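Local atomic coordinates of probable fatty acyl-CoA transferase Rv3272 (Mycobacterium tuberculosis, PDB entry 5YX6), a protein that probably acts as a family III CoA transferase in fatty acid metabolism, binding fatty acyl-CoAs of varying chain length with highest affinity for palmitoyl-CoA. Residues D116-R121 / L125-L130; T157-P162 / Q167-Q172; P281-D286 / A304-A309. All coordinates share one frame; numbering follows the deposited sequence.

Overall arrangement
The three contacts follow one another along the chain and none touches another. Contact 1 is core: helix 115-121 is packed on strand 126-131 of the six-stranded parallel sheet of the Rossmann-type domain. Contact 2, its centre about 39 Å from that of contact 1, joins two parts of one loop before helix 173-196; it is partly buried and lies at the interface with the second subunit. Contact 3, centred about 62 Å from contact 1, pairs helices 282-285 and 299-310, burying Leu283 and Leu306 beside a partly exposed Glu305. Aliphatic groups meet in all three, joined by a tyrosine edge in contact 1, a thioether and an amide chain in contact 2, and in contact 3 the aliphatic base of a glutamate whose carboxylate lies among arginines and other acids.

Contact 1: residues D116-R121 / L125-L130; sequences DDLRSR and LIYARL
Leu118, on helix 115-121, packs on Leu125, just before strand 126-131, and on Tyr127 within it, and its side chain can be followed atom by atom. CB of Leu118 rests on CD2 of Leu125 at 3.6 Å. Next along, CG of Leu118 comes within 4.1 Å of CE2 of Tyr127. The branch CD1 of Leu118 goes furthest into the contact: it lies 3.6 Å from Tyr127 CE2, near the plane of the ring and at its edge, while also staying within 4.2 Å of Leu125 CD2. Leu118 and the tyrosine side chain stand at about a right angle. With CG of Leu125 anti to its backbone N (chi1 -175°), that leucine raises a methyl to meet the helix. Val99 of the neighbouring strand 98-101 touches all three side chains, and Leu90 of helix 83-94 also packs on Leu118.

Arg119 borders this apolar patch. Its chain bends at chi3 (62°), bringing NH1 of Arg119 to 3.2 Å from the carbonyl O of Leu125, obliquely to the guanidinium plane; NH1 is hydrogen-bonded to the O of Ala199. The chemistry is divided between apolar side chains, which meet each other at the helix-sheet interface of this Rossmann-type domain, and polar ends, which turn to main-chain oxygens: a hydrogen bond to Leu113 O gives the hydroxyl of the buried Tyr127 a partner.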
loop_
_atom_site.group_PDB
_atom_site.type_symbol
_atom_site.label_atom_id
_atom_site.label_comp_id
_atom_site.label_asym_id
_atom_site.label_seq_id
_atom_site.Cartn_x
_atom_site.Cartn_y
_atom_site.Cartn_z
ATOM N N ASP A 116 15.333 -2.301 24.637
ATOM C CA ASP A 116 15.579 -2.302 26.081
ATOM C C ASP A 116 16.692 -1.340 26.490
ATOM O O ASP A 116 16.620 -0.713 27.550
ATOM C CB ASP A 116 15.915 -3.708 26.569
ATOM C CG ASP A 116 14.716 -4.624 26.554
ATOM O OD1 ASP A 116 13.579 -4.109 26.610
ATOM O OD2 ASP A 116 14.907 -5.858 26.483
ATOM N N ASP A 117 17.715 -1.223 25.650
ATOM C CA ASP A 117 18.817 -0.310 25.928
ATOM C C ASP A 117 18.325 1.124 25.969
ATOM O O ASP A 117 18.618 1.864 26.908
ATOM C CB ASP A 117 19.926 -0.449 24.879
ATOM C CG ASP A 117 20.525 -1.844 24.841
ATOM O OD1 ASP A 117 20.828 -2.379 25.934
ATOM O OD2 ASP A 117 20.687 -2.403 23.725
ATOM N N LEU A 118 17.549 1.501 24.960
ATOM C CA LEU A 118 17.089 2.874 24.819
ATOM C C LEU A 118 15.926 3.188 25.751
ATOM O O LEU A 118 15.870 4.268 26.337
ATOM C CB LEU A 118 16.694 3.149 23.365
ATOM C CG LEU A 118 17.784 2.942 22.303
ATOM C CD1 LEU A 118 17.351 3.532 20.967
ATOM C CD2 LEU A 118 19.112 3.540 22.721
ATOM N N ARG A 119 15.001 2.250 25.911
ATOM C CA ARG A 119 13.805 2.528 26.699
ATOM C C ARG A 119 14.038 2.562 28.209
ATOM O O ARG A 119 13.276 3.200 28.936
ATOM C CB ARG A 119 12.729 1.503 26.372
ATOM C CG ARG A 119 12.077 1.731 25.024
ATOM C CD ARG A 119 11.461 0.458 24.518
ATOM N NE ARG A 119 10.411 -0.030 25.402
ATOM C CZ ARG A 119 9.167 0.433 25.406
ATOM N NH1 ARG A 119 8.827 1.423 24.587
ATOM N NH2 ARG A 119 8.274 -0.078 26.243
ATOM N N SER A 120 15.097 1.908 28.682
ATOM C CA SER A 120 15.429 1.963 30.106
ATOM C C SER A 120 15.846 3.381 30.486
ATOM O O SER A 120 15.590 3.835 31.597
ATOM C CB SER A 120 16.539 0.971 30.462
ATOM O OG SER A 120 17.659 1.122 29.610
ATOM N N ARG A 121 16.470 4.076 29.540
ATOM C CA ARG A 121 16.911 5.452 29.736
ATOM C C ARG A 121 15.788 6.467 29.514
ATOM O O ARG A 121 15.708 7.464 30.224
ATOM C CB ARG A 121 18.073 5.764 28.795
ATOM C CG ARG A 121 19.255 4.824 28.952
ATOM C CD ARG A 121 20.250 5.010 27.813
ATOM N NE ARG A 121 20.749 6.381 27.765
ATOM C CZ ARG A 121 21.963 6.756 28.155
ATOM N NH1 ARG A 121 22.830 5.853 28.612
ATOM N NH2 ARG A 121 22.313 8.037 28.077
ATOM N N LEU A 125 10.032 6.883 25.104
ATOM C CA LEU A 125 10.515 6.563 23.768
ATOM C C LEU A 125 9.704 5.470 23.071
ATOM O O LEU A 125 9.524 4.369 23.588
ATOM C CB LEU A 125 11.984 6.151 23.819
ATOM C CG LEU A 125 12.601 5.907 22.444
ATOM C CD1 LEU A 125 12.602 7.194 21.644
ATOM C CD2 LEU A 125 14.005 5.376 22.598
ATOM N N ILE A 126 9.225 5.802 21.881
ATOM C CA ILE A 126 8.574 4.844 21.010
ATOM C C ILE A 126 9.629 4.235 20.089
ATOM O O ILE A 126 10.465 4.947 19.525
ATOM C CB ILE A 126 7.440 5.518 20.223
ATOM C CG1 ILE A 126 6.300 5.840 21.187
ATOM C CG2 ILE A 126 6.951 4.635 19.082
ATOM C CD1 ILE A 126 5.447 6.987 20.769
ATOM N N TYR A 127 9.625 2.912 19.991
ATOM C CA TYR A 127 10.632 2.185 19.225
ATOM C C TYR A 127 9.975 1.425 18.076
ATOM O O TYR A 127 9.136 0.570 18.312
ATOM C CB TYR A 127 11.383 1.220 20.144
ATOM C CG TYR A 127 12.753 0.808 19.670
ATOM C CD1 TYR A 127 12.909 -0.123 18.648
ATOM C CD2 TYR A 127 13.893 1.325 20.267
ATOM C CE1 TYR A 127 14.168 -0.511 18.225
ATOM C CE2 TYR A 127 15.152 0.947 19.852
ATOM C CZ TYR A 127 15.287 0.029 18.834
ATOM O OH TYR A 127 16.548 -0.349 18.427
ATOM N N ALA A 128 10.342 1.739 16.839
ATOM C CA ALA A 128 9.684 1.136 15.683
ATOM C C ALA A 128 10.646 0.353 14.785
ATOM O O ALA A 128 11.658 0.890 14.348
ATOM C CB ALA A 128 8.960 2.218 14.875
ATOM N N ARG A 129 10.318 -0.909 14.508
ATOM C CA ARG A 129 11.170 -1.792 13.702
ATOM C C ARG A 129 10.518 -2.238 12.392
ATOM O O ARG A 129 9.410 -2.779 12.386
ATOM C CB ARG A 129 11.574 -3.019 14.516
ATOM C CG ARG A 129 11.841 -2.686 15.972
ATOM C CD ARG A 129 12.488 -3.823 16.727
ATOM N NE ARG A 129 13.882 -4.013 16.346
ATOM C CZ ARG A 129 14.742 -4.745 17.040
ATOM N NH1 ARG A 129 15.998 -4.864 16.629
ATOM N NH2 ARG A 129 14.346 -5.343 18.156
ATOM N N LEU A 130 11.210 -1.992 11.285
ATOM C CA LEU A 130 10.776 -2.457 9.970
ATOM C C LEU A 130 11.709 -3.550 9.449
ATOM O O LEU A 130 12.909 -3.329 9.323
ATOM C CB LEU A 130 10.715 -1.289 8.989
ATOM C CG LEU A 130 10.326 -1.617 7.547
ATOM C CD1 LEU A 130 8.962 -2.257 7.491
ATOM C CD2 LEU A 130 10.336 -0.347 6.711
#

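Contact 2: residues T157-P162 / Q167-Q172; sequences TGMPTP and QIIPFQ
Gln167 and Met159 bury the most surface here, with Thr161 third, and together they hold two parts of one irregular loop side by side. Gln167 supplies the middle of the contact with its aliphatic carbons. Its CB lies 3.6 Å from CB of Met159 and equally near that residue's carbonyl O. One carbon further out, CG of Gln167 lies 3.9 Å from SD of Met159. The bend at chi3 of Met159 (-85°) curls the methyl back over the same CG, so that CE of Met159 reaches CG of Gln167 at 3.9 Å and also approaches CG1 of Ile169 at 4.1 Å. Methionine suits this place because its unbranched, flexible chain crosses both partners at about a right angle and lets its one methyl touch both.

Further along the same segment, Thr161 offers its methyl rather than its hydroxyl: CG2 of Thr161 is 3.8 Å from CB of Gln167. The hydroxyl, OG1, is hydrogen-bonded to the O of Lys165, one of the residues linking the two segments. Pro170 of the second subunit packs on Met159, and Gln167 meets its own counterpart there, which places this loop at the dimer interface. The loop leads into helix 173-196, which carries Asp175, the inferred nucleophile, its side chain about 11 Å from that of Ile169. No hydrogen bond links the two segments; their direct contact is therefore mainly van der Waals, dependent on close fit more than on direction.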
loop_
_atom_site.group_PDB
_atom_site.type_symbol
_atom_site.label_atom_id
_atom_site.label_comp_id
_atom_site.label_asym_id
_atom_site.label_seq_id
_atom_site.Cartn_x
_atom_site.Cartn_y
_atom_site.Cartn_z
ATOM N N THR A 157 1.192 -14.617 -8.781
ATOM C CA THR A 157 0.124 -15.575 -9.064
ATOM C C THR A 157 -0.867 -15.093 -10.133
ATOM O O THR A 157 -1.297 -13.936 -10.127
ATOM C CB THR A 157 -0.675 -15.907 -7.774
ATOM O OG1 THR A 157 0.217 -16.374 -6.754
ATOM C CG2 THR A 157 -1.727 -16.970 -8.034
ATOM N N GLY A 158 -1.211 -15.994 -11.055
ATOM C CA GLY A 158 -2.270 -15.768 -12.027
ATOM C C GLY A 158 -2.067 -14.683 -13.065
ATOM O O GLY A 158 -3.034 -14.087 -13.540
ATOM N N MET A 159 -0.815 -14.399 -13.400
ATOM C CA MET A 159 -0.522 -13.414 -14.432
ATOM C C MET A 159 0.332 -14.041 -15.513
ATOM O O MET A 159 1.554 -14.096 -15.388
ATOM C CB MET A 159 0.183 -12.203 -13.836
ATOM C CG MET A 159 -0.694 -11.387 -12.912
ATOM S SD MET A 159 0.049 -9.798 -12.573
ATOM C CE MET A 159 1.135 -10.215 -11.213
ATOM N N PRO A 160 -0.313 -14.524 -16.580
ATOM C CA PRO A 160 0.427 -15.201 -17.648
ATOM C C PRO A 160 1.314 -14.250 -18.441
ATOM O O PRO A 160 0.913 -13.124 -18.758
ATOM C CB PRO A 160 -0.677 -15.786 -18.540
ATOM C CG PRO A 160 -1.940 -15.723 -17.721
ATOM C CD PRO A 160 -1.769 -14.558 -16.794
ATOM N N THR A 161 2.524 -14.726 -18.726
ATOM C CA THR A 161 3.512 -14.024 -19.536
ATOM C C THR A 161 3.795 -14.879 -20.782
ATOM O O THR A 161 3.587 -16.099 -20.753
ATOM C CB THR A 161 4.815 -13.769 -18.757
ATOM O OG1 THR A 161 5.385 -15.026 -18.373
ATOM C CG2 THR A 161 4.545 -12.938 -17.513
ATOM N N PRO A 162 4.266 -14.247 -21.873
ATOM C CA PRO A 162 4.534 -14.969 -23.125
ATOM C C PRO A 162 5.430 -16.204 -22.965
ATOM O O PRO A 162 5.089 -17.262 -23.509
ATOM C CB PRO A 162 5.233 -13.913 -23.989
ATOM C CG PRO A 162 4.681 -12.621 -23.509
ATOM C CD PRO A 162 4.472 -12.794 -22.027
ATOM N N GLN A 167 5.302 -13.348 -13.623
ATOM C CA GLN A 167 5.166 -11.917 -13.835
ATOM C C GLN A 167 5.692 -11.147 -12.634
ATOM O O GLN A 167 5.181 -11.294 -11.529
ATOM C CB GLN A 167 3.711 -11.542 -14.103
ATOM C CG GLN A 167 3.499 -10.061 -14.319
ATOM C CD GLN A 167 4.008 -9.583 -15.662
ATOM O OE1 GLN A 167 5.094 -8.999 -15.752
ATOM N NE2 GLN A 167 3.231 -9.828 -16.716
ATOM N N ILE A 168 6.712 -10.327 -12.860
ATOM C CA ILE A 168 7.289 -9.512 -11.805
ATOM C C ILE A 168 6.759 -8.094 -11.933
ATOM O O ILE A 168 7.027 -7.430 -12.931
ATOM C CB ILE A 168 8.827 -9.469 -11.888
ATOM C CG1 ILE A 168 9.434 -10.875 -11.809
ATOM C CG2 ILE A 168 9.384 -8.516 -10.828
ATOM C CD1 ILE A 168 9.375 -11.502 -10.425
ATOM N N ILE A 169 6.014 -7.626 -10.935
ATOM C CA ILE A 169 5.459 -6.279 -10.990
ATOM C C ILE A 169 6.596 -5.259 -10.961
ATOM O O ILE A 169 7.411 -5.263 -10.050
ATOM C CB ILE A 169 4.467 -6.026 -9.837
ATOM C CG1 ILE A 169 3.248 -6.934 -9.993
ATOM C CG2 ILE A 169 4.021 -4.578 -9.824
ATOM C CD1 ILE A 169 2.421 -7.089 -8.740
ATOM N N PRO A 170 6.661 -4.398 -11.984
ATOM C CA PRO A 170 7.781 -3.477 -12.198
ATOM C C PRO A 170 7.709 -2.165 -11.423
ATOM O O PRO A 170 8.348 -1.200 -11.836
ATOM C CB PRO A 170 7.715 -3.204 -13.701
ATOM C CG PRO A 170 6.264 -3.302 -14.024
ATOM C CD PRO A 170 5.662 -4.302 -13.066
ATOM N N PHE A 171 6.924 -2.093 -10.360
ATOM C CA PHE A 171 7.063 -0.965 -9.432
ATOM C C PHE A 171 7.103 -1.498 -8.002
ATOM O O PHE A 171 6.758 -2.656 -7.755
ATOM C CB PHE A 171 5.960 0.092 -9.625
ATOM C CG PHE A 171 4.560 -0.450 -9.569
ATOM C CD1 PHE A 171 3.883 -0.543 -8.363
ATOM C CD2 PHE A 171 3.912 -0.844 -10.732
ATOM C CE1 PHE A 171 2.598 -1.043 -8.310
ATOM C CE2 PHE A 171 2.623 -1.337 -10.689
ATOM C CZ PHE A 171 1.960 -1.435 -9.477
ATOM N N GLN A 172 7.575 -0.666 -7.078
ATOM C CA GLN A 172 7.937 -1.146 -5.749
ATOM C C GLN A 172 6.766 -0.980 -4.800
ATOM O O GLN A 172 6.794 -0.126 -3.904
ATOM C CB GLN A 172 9.166 -0.404 -5.206
ATOM C CG GLN A 172 10.488 -0.724 -5.909
ATOM C CD GLN A 172 10.531 -0.215 -7.341
ATOM O OE1 GLN A 172 10.602 0.993 -7.576
ATOM N NE2 GLN A 172 10.464 -1.130 -8.303
#

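Contact 3: residues P281-D286 / A304-A309; sequences PDLVED and AELELA
Two helices of unequal length, the irregular, four-residue 282-285 and the longer 299-310, pack against each other here, with helix 292-297 lying between them in the chain. Leu283 bridges the gap. Its CB projects toward helix 299-310, and with CG anti to the carbonyl carbon (chi1 -66°) the side chain carries CD1 to both of its partners. CD1 of Leu283 lies 4.3 Å from CB of Glu305 and equally far from CD2 of Leu306, so one branch touches two consecutive residues. The backbones stay well apart, the nearest CA atoms, those of Leu283 and Glu305, being 8.6 Å from each other. A leucine fits because its length lets one methyl span this spacing and reach both neighbours.

Around Leu283 the setting is hydrophobic: Cys275 of helix 268-277 and Phe289 touch it, while Leu306 is backed by Phe254, Pro250 and Ile278. Glu305 plays a double part, its CB belonging to the apolar patch and its carboxylate lying at the border. There the acids Asp282 and Asp286 come near it without contact, Asp282 OD2 standing 5.6 Å from Glu305 OE1. Arginines probably offset these like charges: Arg280 forms salt bridges with both Asp282 and Glu305, and Arg288 pairs with Asp286 and, at long range and weakly, with Glu305. Such shared counter-ions would probably ease any repulsion among the three carboxylates. A benzamidine, presumably a crystallisation additive, lies about 5 Å from the Glu305 side chain. The whole is a helix-helix contact with a leucine core and a charged border, set in alpha/beta surroundings where helix 268-277 packs on Leu283 and strand 253-255 on Leu306.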
loop_
_atom_site.group_PDB
_atom_site.type_symbol
_atom_site.label_atom_id
_atom_site.label_comp_id
_atom_site.label_asym_id
_atom_site.label_seq_id
_atom_site.Cartn_x
_atom_site.Cartn_y
_atom_site.Cartn_z
ATOM N N PRO A 281 -28.700 -4.206 -27.751
ATOM C CA PRO A 281 -29.835 -4.453 -26.849
ATOM C C PRO A 281 -30.167 -5.935 -26.661
ATOM O O PRO A 281 -30.772 -6.309 -25.652
ATOM C CB PRO A 281 -31.003 -3.740 -27.539
ATOM C CG PRO A 281 -30.383 -2.824 -28.539
ATOM C CD PRO A 281 -29.103 -3.454 -28.949
ATOM N N ASP A 282 -29.758 -6.765 -27.617
ATOM C CA ASP A 282 -30.049 -8.194 -27.582
ATOM C C ASP A 282 -29.356 -8.867 -26.413
ATOM O O ASP A 282 -29.815 -9.902 -25.930
ATOM C CB ASP A 282 -29.632 -8.861 -28.900
ATOM C CG ASP A 282 -28.131 -8.764 -29.167
ATOM O OD1 ASP A 282 -27.650 -7.664 -29.524
ATOM O OD2 ASP A 282 -27.442 -9.807 -29.066
ATOM N N LEU A 283 -28.249 -8.275 -25.963
ATOM C CA LEU A 283 -27.456 -8.852 -24.878
ATOM C C LEU A 283 -28.126 -8.752 -23.510
ATOM O O LEU A 283 -27.803 -9.515 -22.604
ATOM C CB LEU A 283 -26.077 -8.200 -24.819
ATOM C CG LEU A 283 -25.179 -8.479 -26.025
ATOM C CD1 LEU A 283 -23.808 -7.863 -25.816
ATOM C CD2 LEU A 283 -25.080 -9.976 -26.307
ATOM N N VAL A 284 -29.041 -7.799 -23.350
ATOM C CA VAL A 284 -29.724 -7.623 -22.069
ATOM C C VAL A 284 -30.553 -8.867 -21.740
ATOM O O VAL A 284 -30.570 -9.321 -20.591
ATOM C CB VAL A 284 -30.639 -6.372 -22.056
ATOM C CG1 VAL A 284 -31.327 -6.231 -20.702
ATOM C CG2 VAL A 284 -29.841 -5.116 -22.368
ATOM N N GLU A 285 -31.227 -9.417 -22.753
ATOM C CA GLU A 285 -32.134 -10.545 -22.545
ATOM C C GLU A 285 -31.601 -11.895 -23.049
ATOM O O GLU A 285 -32.262 -12.922 -22.884
ATOM C CB GLU A 285 -33.477 -10.250 -23.221
ATOM N N ASP A 286 -30.414 -11.893 -23.650
ATOM C CA ASP A 286 -29.706 -13.130 -23.996
ATOM C C ASP A 286 -29.530 -14.020 -22.760
ATOM O O ASP A 286 -28.942 -13.595 -21.766
ATOM C CB ASP A 286 -28.350 -12.799 -24.630
ATOM C CG ASP A 286 -27.644 -14.021 -25.219
ATOM O OD1 ASP A 286 -27.600 -15.092 -24.568
ATOM O OD2 ASP A 286 -27.120 -13.898 -26.347
ATOM N N ALA A 304 -16.155 -11.847 -26.084
ATOM C CA ALA A 304 -16.223 -11.987 -27.531
ATOM C C ALA A 304 -17.310 -11.100 -28.121
ATOM O O ALA A 304 -17.079 -10.370 -29.092
ATOM C CB ALA A 304 -16.479 -13.429 -27.902
ATOM N N GLU A 305 -18.492 -11.149 -27.519
ATOM C CA GLU A 305 -19.617 -10.340 -27.992
ATOM C C GLU A 305 -19.329 -8.850 -27.824
ATOM O O GLU A 305 -19.617 -8.054 -28.712
ATOM C CB GLU A 305 -20.901 -10.734 -27.268
ATOM C CG GLU A 305 -21.336 -12.179 -27.538
ATOM C CD GLU A 305 -21.834 -12.428 -28.969
ATOM O OE1 GLU A 305 -22.098 -11.447 -29.706
ATOM O OE2 GLU A 305 -21.952 -13.620 -29.353
ATOM N N LEU A 306 -18.735 -8.476 -26.690
ATOM C CA LEU A 306 -18.443 -7.072 -26.424
ATOM C C LEU A 306 -17.425 -6.527 -27.417
ATOM O O LEU A 306 -17.593 -5.434 -27.956
ATOM C CB LEU A 306 -17.940 -6.887 -24.988
ATOM C CG LEU A 306 -18.973 -7.211 -23.904
ATOM C CD1 LEU A 306 -18.382 -7.101 -22.500
ATOM C CD2 LEU A 306 -20.200 -6.319 -24.047
ATOM N N GLU A 307 -16.383 -7.302 -27.687
ATOM C CA GLU A 307 -15.332 -6.822 -28.573
ATOM C C GLU A 307 -15.813 -6.722 -30.026
ATOM O O GLU A 307 -15.399 -5.815 -30.753
ATOM C CB GLU A 307 -14.083 -7.709 -28.449
ATOM C CG GLU A 307 -13.407 -7.569 -27.070
ATOM C CD GLU A 307 -12.051 -8.273 -26.957
ATOM O OE1 GLU A 307 -11.872 -9.357 -27.555
ATOM O OE2 GLU A 307 -11.160 -7.730 -26.264
ATOM N N LEU A 308 -16.700 -7.626 -30.446
ATOM C CA LEU A 308 -17.367 -7.460 -31.745
ATOM C C LEU A 308 -18.039 -6.092 -31.829
ATOM O O LEU A 308 -17.903 -5.382 -32.821
ATOM C CB LEU A 308 -18.394 -8.570 -31.991
ATOM C CG LEU A 308 -17.796 -9.924 -32.404
ATOM C CD1 LEU A 308 -18.870 -10.999 -32.490
ATOM C CD2 LEU A 308 -17.025 -9.826 -33.712
ATOM N N ALA A 309 -18.712 -5.698 -30.752
ATOM C CA ALA A 309 -19.413 -4.416 -30.724
ATOM C C ALA A 309 -18.471 -3.228 -30.555
ATOM O O ALA A 309 -18.678 -2.180 -31.172
ATOM C CB ALA A 309 -20.457 -4.414 -29.614
#